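Local coordinates for protein 3-chlorocatechol 1,2-dioxygenase (Rhodococcus opacus, PDB 2BOY) that probably uses ferric iron to catalyse the intradiol ring cleavage of catechols such as 3-chlorocatechol in the breakdown of aromatic compounds, at residues 48-60 / 69-81. Sequence-based numbering, arbitrary orientation.
With BHO (benzhydroxamic acid), chain J; LPP (2-(hexadecanoyloxy)-1-[(phosphonooxy)methyl]ethyl hexadecanoate), chain B.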
loop_
_atom_site.group_PDB
_atom_site.type_symbol
_atom_site.label_atom_id
_atom_site.label_comp_id
_atom_site.label_asym_id
_atom_site.label_seq_id
_atom_site.Cartn_x
_atom_site.Cartn_y
_atom_site.Cartn_z
ATOM N N PRO A 48 -1.066 -6.065 -8.196
ATOM C CA PRO A 48 0.071 -6.546 -9.000
ATOM C C PRO A 48 0.610 -5.470 -9.969
ATOM O O PRO A 48 1.834 -5.315 -10.035
ATOM C CB PRO A 48 -0.483 -7.768 -9.726
ATOM C CG PRO A 48 -1.687 -8.242 -8.883
ATOM C CD PRO A 48 -2.246 -6.960 -8.289
ATOM N N LEU A 49 -0.267 -4.712 -10.644
ATOM C CA LEU A 49 0.195 -3.663 -11.527
ATOM C C LEU A 49 0.979 -2.597 -10.762
ATOM O O LEU A 49 2.102 -2.253 -11.127
ATOM C CB LEU A 49 -0.991 -3.039 -12.283
ATOM C CG LEU A 49 -0.699 -1.793 -13.136
ATOM C CD1 LEU A 49 0.304 -2.052 -14.274
ATOM C CD2 LEU A 49 -2.054 -1.311 -13.716
ATOM N N PHE A 50 0.385 -2.064 -9.692
ATOM C CA PHE A 50 1.032 -0.999 -8.935
ATOM C C PHE A 50 2.393 -1.446 -8.426
ATOM O O PHE A 50 3.405 -0.740 -8.591
ATOM C CB PHE A 50 0.149 -0.609 -7.741
ATOM C CG PHE A 50 0.803 0.366 -6.812
ATOM C CD1 PHE A 50 1.093 0.002 -5.497
ATOM C CD2 PHE A 50 1.184 1.619 -7.246
ATOM C CE1 PHE A 50 1.694 0.911 -4.628
ATOM C CE2 PHE A 50 1.821 2.518 -6.383
ATOM C CZ PHE A 50 2.070 2.144 -5.079
ATOM N N LEU A 51 2.410 -2.618 -7.780
ATOM C CA LEU A 51 3.657 -3.091 -7.195
ATOM C C LEU A 51 4.688 -3.383 -8.281
ATOM O O LEU A 51 5.871 -3.038 -8.120
ATOM C CB LEU A 51 3.403 -4.358 -6.368
ATOM C CG LEU A 51 2.454 -4.067 -5.176
ATOM C CD1 LEU A 51 2.057 -5.398 -4.507
ATOM C CD2 LEU A 51 3.071 -3.086 -4.188
ATOM N N ASP A 52 4.235 -4.015 -9.372
ATOM C CA ASP A 52 5.139 -4.365 -10.466
ATOM C C ASP A 52 5.700 -3.132 -11.168
ATOM O O ASP A 52 6.863 -3.171 -11.605
ATOM C CB ASP A 52 4.480 -5.282 -11.492
ATOM C CG ASP A 52 4.384 -6.715 -11.003
ATOM O OD1 ASP A 52 4.848 -7.034 -9.874
ATOM O OD2 ASP A 52 3.817 -7.584 -11.684
ATOM N N VAL A 53 4.927 -2.045 -11.245
ATOM C CA VAL A 53 5.456 -0.788 -11.808
ATOM C C VAL A 53 6.596 -0.214 -10.937
ATOM O O VAL A 53 7.703 0.085 -11.425
ATOM C CB VAL A 53 4.348 0.261 -12.023
ATOM C CG1 VAL A 53 4.929 1.675 -12.282
ATOM C CG2 VAL A 53 3.508 -0.148 -13.210
ATOM N N PHE A 54 6.331 -0.089 -9.641
ATOM C CA PHE A 54 7.200 0.700 -8.772
ATOM C C PHE A 54 8.246 -0.061 -7.980
ATOM O O PHE A 54 9.269 0.520 -7.580
ATOM C CB PHE A 54 6.326 1.533 -7.816
ATOM C CG PHE A 54 5.594 2.647 -8.523
ATOM C CD1 PHE A 54 6.304 3.716 -9.033
ATOM C CD2 PHE A 54 4.221 2.594 -8.715
ATOM C CE1 PHE A 54 5.628 4.760 -9.696
ATOM C CE2 PHE A 54 3.555 3.604 -9.395
ATOM C CZ PHE A 54 4.268 4.687 -9.859
ATOM N N PHE A 55 7.984 -1.336 -7.729
ATOM C CA PHE A 55 8.830 -2.111 -6.809
ATOM C C PHE A 55 9.460 -3.356 -7.384
ATOM O O PHE A 55 10.520 -3.757 -6.894
ATOM C CB PHE A 55 8.076 -2.478 -5.539
ATOM C CG PHE A 55 7.511 -1.302 -4.848
ATOM C CD1 PHE A 55 6.147 -1.088 -4.855
ATOM C CD2 PHE A 55 8.351 -0.359 -4.239
ATOM C CE1 PHE A 55 5.604 0.067 -4.240
ATOM C CE2 PHE A 55 7.812 0.791 -3.633
ATOM C CZ PHE A 55 6.444 1.001 -3.638
ATOM N N GLU A 56 8.838 -4.019 -8.368
ATOM C CA GLU A 56 9.438 -5.285 -8.835
ATOM C C GLU A 56 10.891 -5.130 -9.340
ATOM O O GLU A 56 11.716 -6.024 -9.114
ATOM C CB GLU A 56 8.556 -6.049 -9.848
ATOM C CG GLU A 56 8.977 -7.508 -10.079
ATOM C CD GLU A 56 8.357 -8.193 -11.289
ATOM O OE1 GLU A 56 8.829 -9.318 -11.613
ATOM O OE2 GLU A 56 7.452 -7.632 -11.945
ATOM N N HIS A 57 11.205 -4.031 -10.049
ATOM C CA HIS A 57 12.598 -3.819 -10.484
ATOM C C HIS A 57 13.616 -3.967 -9.333
ATOM O O HIS A 57 14.710 -4.542 -9.521
ATOM C CB HIS A 57 12.795 -2.475 -11.214
ATOM C CG HIS A 57 12.724 -1.278 -10.317
ATOM N ND1 HIS A 57 13.849 -0.718 -9.734
ATOM C CD2 HIS A 57 11.666 -0.544 -9.885
ATOM C CE1 HIS A 57 13.482 0.317 -8.991
ATOM N NE2 HIS A 57 12.164 0.443 -9.070
ATOM N N ALA A 58 13.269 -3.429 -8.162
ATOM C CA ALA A 58 14.168 -3.511 -6.992
ATOM C C ALA A 58 14.288 -4.955 -6.513
ATOM O O ALA A 58 15.367 -5.419 -6.142
ATOM C CB ALA A 58 13.666 -2.615 -5.837
ATOM N N ILE A 59 13.164 -5.645 -6.466
ATOM C CA ILE A 59 13.154 -7.056 -6.039
ATOM C C ILE A 59 13.987 -7.885 -7.047
ATOM O O ILE A 59 14.848 -8.739 -6.678
ATOM C CB ILE A 59 11.695 -7.565 -5.954
ATOM C CG1 ILE A 59 10.924 -6.852 -4.809
ATOM C CG2 ILE A 59 11.667 -9.124 -5.883
ATOM C CD1 ILE A 59 11.266 -7.375 -3.358
ATOM N N GLU A 60 13.722 -7.665 -8.326
ATOM C CA GLU A 60 14.427 -8.405 -9.367
ATOM C C GLU A 60 15.936 -8.097 -9.369
ATOM O O GLU A 60 16.751 -8.973 -9.621
ATOM C CB GLU A 60 13.803 -8.085 -10.727
ATOM C CG GLU A 60 14.107 -9.155 -11.781
ATOM C CD GLU A 60 15.505 -8.982 -12.390
ATOM O OE1 GLU A 60 16.057 -7.855 -12.402
ATOM O OE2 GLU A 60 16.041 -9.974 -12.868
ATOM N N GLY A 69 22.976 -17.310 -15.487
ATOM C CA GLY A 69 22.919 -17.187 -16.925
ATOM C C GLY A 69 22.910 -15.753 -17.393
ATOM O O GLY A 69 23.455 -14.874 -16.730
ATOM N N SER A 70 22.276 -15.514 -18.537
ATOM C CA SER A 70 22.304 -14.166 -19.121
ATOM C C SER A 70 21.339 -13.197 -18.403
ATOM O O SER A 70 20.617 -13.601 -17.472
ATOM C CB SER A 70 22.053 -14.245 -20.635
ATOM O OG SER A 70 20.768 -14.778 -20.941
ATOM N N GLN A 71 21.341 -11.926 -18.824
ATOM C CA GLN A 71 20.678 -10.881 -18.077
ATOM C C GLN A 71 19.170 -11.109 -17.945
ATOM O O GLN A 71 18.522 -11.529 -18.893
ATOM C CB GLN A 71 20.954 -9.512 -18.700
ATOM C CG GLN A 71 20.406 -8.315 -17.850
ATOM C CD GLN A 71 20.963 -8.244 -16.410
ATOM O OE1 GLN A 71 20.513 -8.958 -15.516
ATOM N NE2 GLN A 71 21.933 -7.335 -16.193
ATOM N N SER A 72 18.627 -10.809 -16.769
ATOM C CA SER A 72 17.219 -11.103 -16.455
ATOM C C SER A 72 16.486 -9.783 -16.303
ATOM O O SER A 72 17.136 -8.740 -16.209
ATOM C CB SER A 72 17.119 -11.865 -15.122
ATOM O OG SER A 72 17.858 -11.153 -14.145
ATOM N N SER A 73 15.148 -9.836 -16.207
ATOM C CA SER A 73 14.371 -8.626 -15.914
ATOM C C SER A 73 13.059 -8.938 -15.208
ATOM O O SER A 73 12.760 -10.116 -14.949
ATOM C CB SER A 73 14.128 -7.802 -17.179
ATOM O OG SER A 73 13.657 -6.501 -16.801
ATOM N N ILE A 74 12.270 -7.908 -14.884
ATOM C CA ILE A 74 10.991 -8.159 -14.207
ATOM C C ILE A 74 10.081 -8.986 -15.088
ATOM O O ILE A 74 10.183 -8.940 -16.323
ATOM C CB ILE A 74 10.268 -6.868 -13.752
ATOM C CG1 ILE A 74 9.780 -6.051 -14.974
ATOM C CG2 ILE A 74 11.187 -5.975 -12.846
ATOM C CD1 ILE A 74 8.901 -4.862 -14.580
ATOM N N GLN A 75 9.164 -9.717 -14.463
ATOM C CA GLN A 75 8.107 -10.389 -15.218
ATOM C C GLN A 75 6.981 -9.402 -15.612
ATOM O O GLN A 75 6.391 -9.500 -16.698
ATOM C CB GLN A 75 7.484 -11.494 -14.356
ATOM C CG GLN A 75 6.434 -12.316 -15.138
ATOM C CD GLN A 75 5.896 -13.485 -14.375
ATOM O OE1 GLN A 75 4.673 -13.598 -14.187
ATOM N NE2 GLN A 75 6.779 -14.355 -13.908
ATOM N N GLY A 76 6.644 -8.495 -14.700
ATOM C CA GLY A 76 5.459 -7.654 -14.874
ATOM C C GLY A 76 4.175 -8.470 -14.638
ATOM O O GLY A 76 4.219 -9.689 -14.338
ATOM N N PRO A 77 3.019 -7.820 -14.731
ATOM C CA PRO A 77 1.751 -8.430 -14.301
ATOM C C PRO A 77 0.902 -9.049 -15.398
ATOM O O PRO A 77 -0.226 -9.491 -15.097
ATOM C CB PRO A 77 0.989 -7.215 -13.702
ATOM C CG PRO A 77 1.367 -6.105 -14.650
ATOM C CD PRO A 77 2.860 -6.375 -15.031
ATOM N N TYR A 78 1.403 -9.094 -16.628
ATOM C CA TYR A 78 0.585 -9.500 -17.750
ATOM C C TYR A 78 0.915 -10.841 -18.377
ATOM O O TYR A 78 0.423 -11.128 -19.481
ATOM C CB TYR A 78 0.614 -8.413 -18.856
ATOM C CG TYR A 78 0.025 -7.091 -18.403
ATOM C CD1 TYR A 78 -0.882 -7.016 -17.334
ATOM C CD2 TYR A 78 0.361 -5.928 -19.066
ATOM C CE1 TYR A 78 -1.432 -5.753 -16.949
ATOM C CE2 TYR A 78 -0.165 -4.689 -18.688
ATOM C CZ TYR A 78 -1.054 -4.614 -17.652
ATOM O OH TYR A 78 -1.537 -3.343 -17.339
ATOM N N PHE A 79 1.702 -11.678 -17.698
ATOM C CA PHE A 79 1.907 -13.032 -18.212
ATOM C C PHE A 79 0.605 -13.798 -18.086
ATOM O O PHE A 79 -0.097 -13.629 -17.080
ATOM C CB PHE A 79 2.959 -13.797 -17.375
ATOM C CG PHE A 79 3.111 -15.238 -17.762
ATOM C CD1 PHE A 79 3.591 -15.589 -19.033
ATOM C CD2 PHE A 79 2.795 -16.262 -16.848
ATOM C CE1 PHE A 79 3.730 -16.930 -19.383
ATOM C CE2 PHE A 79 2.942 -17.633 -17.198
ATOM C CZ PHE A 79 3.395 -17.968 -18.459
ATOM N N ILE A 80 0.303 -14.646 -19.080
ATOM C CA ILE A 80 -0.818 -15.567 -19.028
ATOM C C ILE A 80 -0.364 -16.976 -19.448
ATOM O O ILE A 80 0.154 -17.178 -20.581
ATOM C CB ILE A 80 -1.990 -15.068 -19.957
ATOM C CG1 ILE A 80 -2.448 -13.623 -19.584
ATOM C CG2 ILE A 80 -3.137 -16.090 -19.929
ATOM C CD1 ILE A 80 -3.436 -13.494 -18.348
ATOM N N PRO A 81 -0.523 -17.959 -18.560
ATOM C CA PRO A 81 -0.089 -19.325 -18.855
ATOM C C PRO A 81 -0.949 -19.940 -19.923
ATOM O O PRO A 81 -2.064 -19.450 -20.185
ATOM C CB PRO A 81 -0.328 -20.068 -17.514
ATOM C CG PRO A 81 -1.494 -19.307 -16.909
ATOM C CD PRO A 81 -1.095 -17.859 -17.197
HETATM C C1 BHO J . 4.689 -4.298 -17.352
HETATM C C2 BHO J . 5.594 -4.140 -16.196
HETATM C C3 BHO J . 5.167 -3.371 -15.112
HETATM C C4 BHO J . 3.906 -2.755 -15.163
HETATM C C5 BHO J . 3.072 -2.904 -16.258
HETATM C C6 BHO J . 3.457 -3.663 -17.364
HETATM C C BHO J . 5.150 -5.125 -18.510
HETATM O O1 BHO J . 6.322 -5.188 -18.688
HETATM N N BHO J . 4.380 -5.750 -19.379
HETATM O O2 BHO J . 3.422 -6.477 -19.074
HETATM C C7 LPP B . 3.110 -14.738 4.903
HETATM O O9 LPP B . 3.297 -14.107 6.181
HETATM O O27 LPP B . 6.405 -14.364 5.510
HETATM C C11 LPP B . 2.291 -13.054 6.432
HETATM O O10 LPP B . 1.549 -13.159 7.402
HETATM C C12 LPP B . 2.177 -11.840 5.527
HETATM C C13 LPP B . 3.404 -10.945 5.698
HETATM C C14 LPP B . 3.007 -9.476 5.792
HETATM C C15 LPP B . 3.593 -8.689 4.625
HETATM C C16 LPP B . 3.650 -7.209 4.958
HETATM C C17 LPP B . 3.805 -6.384 3.709
HETATM C C18 LPP B . 3.907 -4.928 4.088
HETATM C C19 LPP B . 3.844 -4.032 2.871
HETATM C C20 LPP B . 4.883 -2.918 2.977
HETATM C C21 LPP B . 4.787 -2.171 4.300
HETATM C C22 LPP B . 3.874 -0.959 4.187
HETATM C C23 LPP B . 4.639 0.301 4.525
HETATM C C24 LPP B . 5.414 0.770 3.308
HETATM C C29 LPP B . 6.224 -13.261 5.006
HETATM C C30 LPP B . 7.319 -12.588 4.212
HETATM C C31 LPP B . 7.130 -11.075 4.281
HETATM C C32 LPP B . 8.444 -10.371 4.594
HETATM C C33 LPP B . 8.302 -8.851 4.516
HETATM C C34 LPP B . 8.639 -8.350 3.114
HETATM C C35 LPP B . 8.242 -6.896 2.939
HETATM C C36 LPP B . 8.603 -6.435 1.542
HETATM C C37 LPP B . 7.513 -5.600 0.948
HETATM C C38 LPP B . 7.791 -5.317 -0.528
HETATM C C39 LPP B . 6.558 -4.699 -1.172
HETATM C C40 LPP B . 6.466 -3.191 -0.901
HETATM C C41 LPP B . 5.004 -2.773 -0.724
HETATM C C42 LPP B . 4.811 -1.252 -0.627
HETATM C C43 LPP B . 3.371 -0.867 -0.998
HETATM C C44 LPP B . 3.016 0.570 -0.649
#
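Ile-74 lies across the side chain of Glu-56, its CB 3.4 Å from the carboxylate carbon CD, while its CG2 reaches over the start of helix 56-64 to within 3.4 Å of His-57 N. Glu-56 illustrates how one carboxylate can organise a loop that lacks regular structure. With CG anti to the backbone N (chi1 -165°) and the chain extended beyond it, its two oxygens reach successive amides: OE2 takes Gly-76 N at 3.0 Å on its syn lone pair, and OE1 takes Gln-75 N at 2.9 Å, from 35° out of the carboxylate plane. Tyr-28 of the second subunit also bonds OE1. Were Glu-56 replaced by an alanine, both amides would probably lose their acceptor and that tyrosine its partner, leaving the turn less firmly fixed. One helical turn on, Glu-60 OE2 holds Ser-72 OG at 2.5 Å, and its OE1 forms a salt bridge with Lys-225. At the opposite end, Pro-77 packs against Leu-49 and Asp-52, whose OD1 is bonded to Tyr-31 of the second subunit. Benzhydroxamic acid rests on the same residues: Leu-49 CD1 lies 3.5 Å from its C5, Pro-77 CD 3.6 Å from C1 and Ile-74 CD1 3.8 Å from C2. Glu-56 thus grips the loop by its backbone and Glu-60 by a serine hydroxyl, while the loop's apolar groups line the ligand pocket beside the iron.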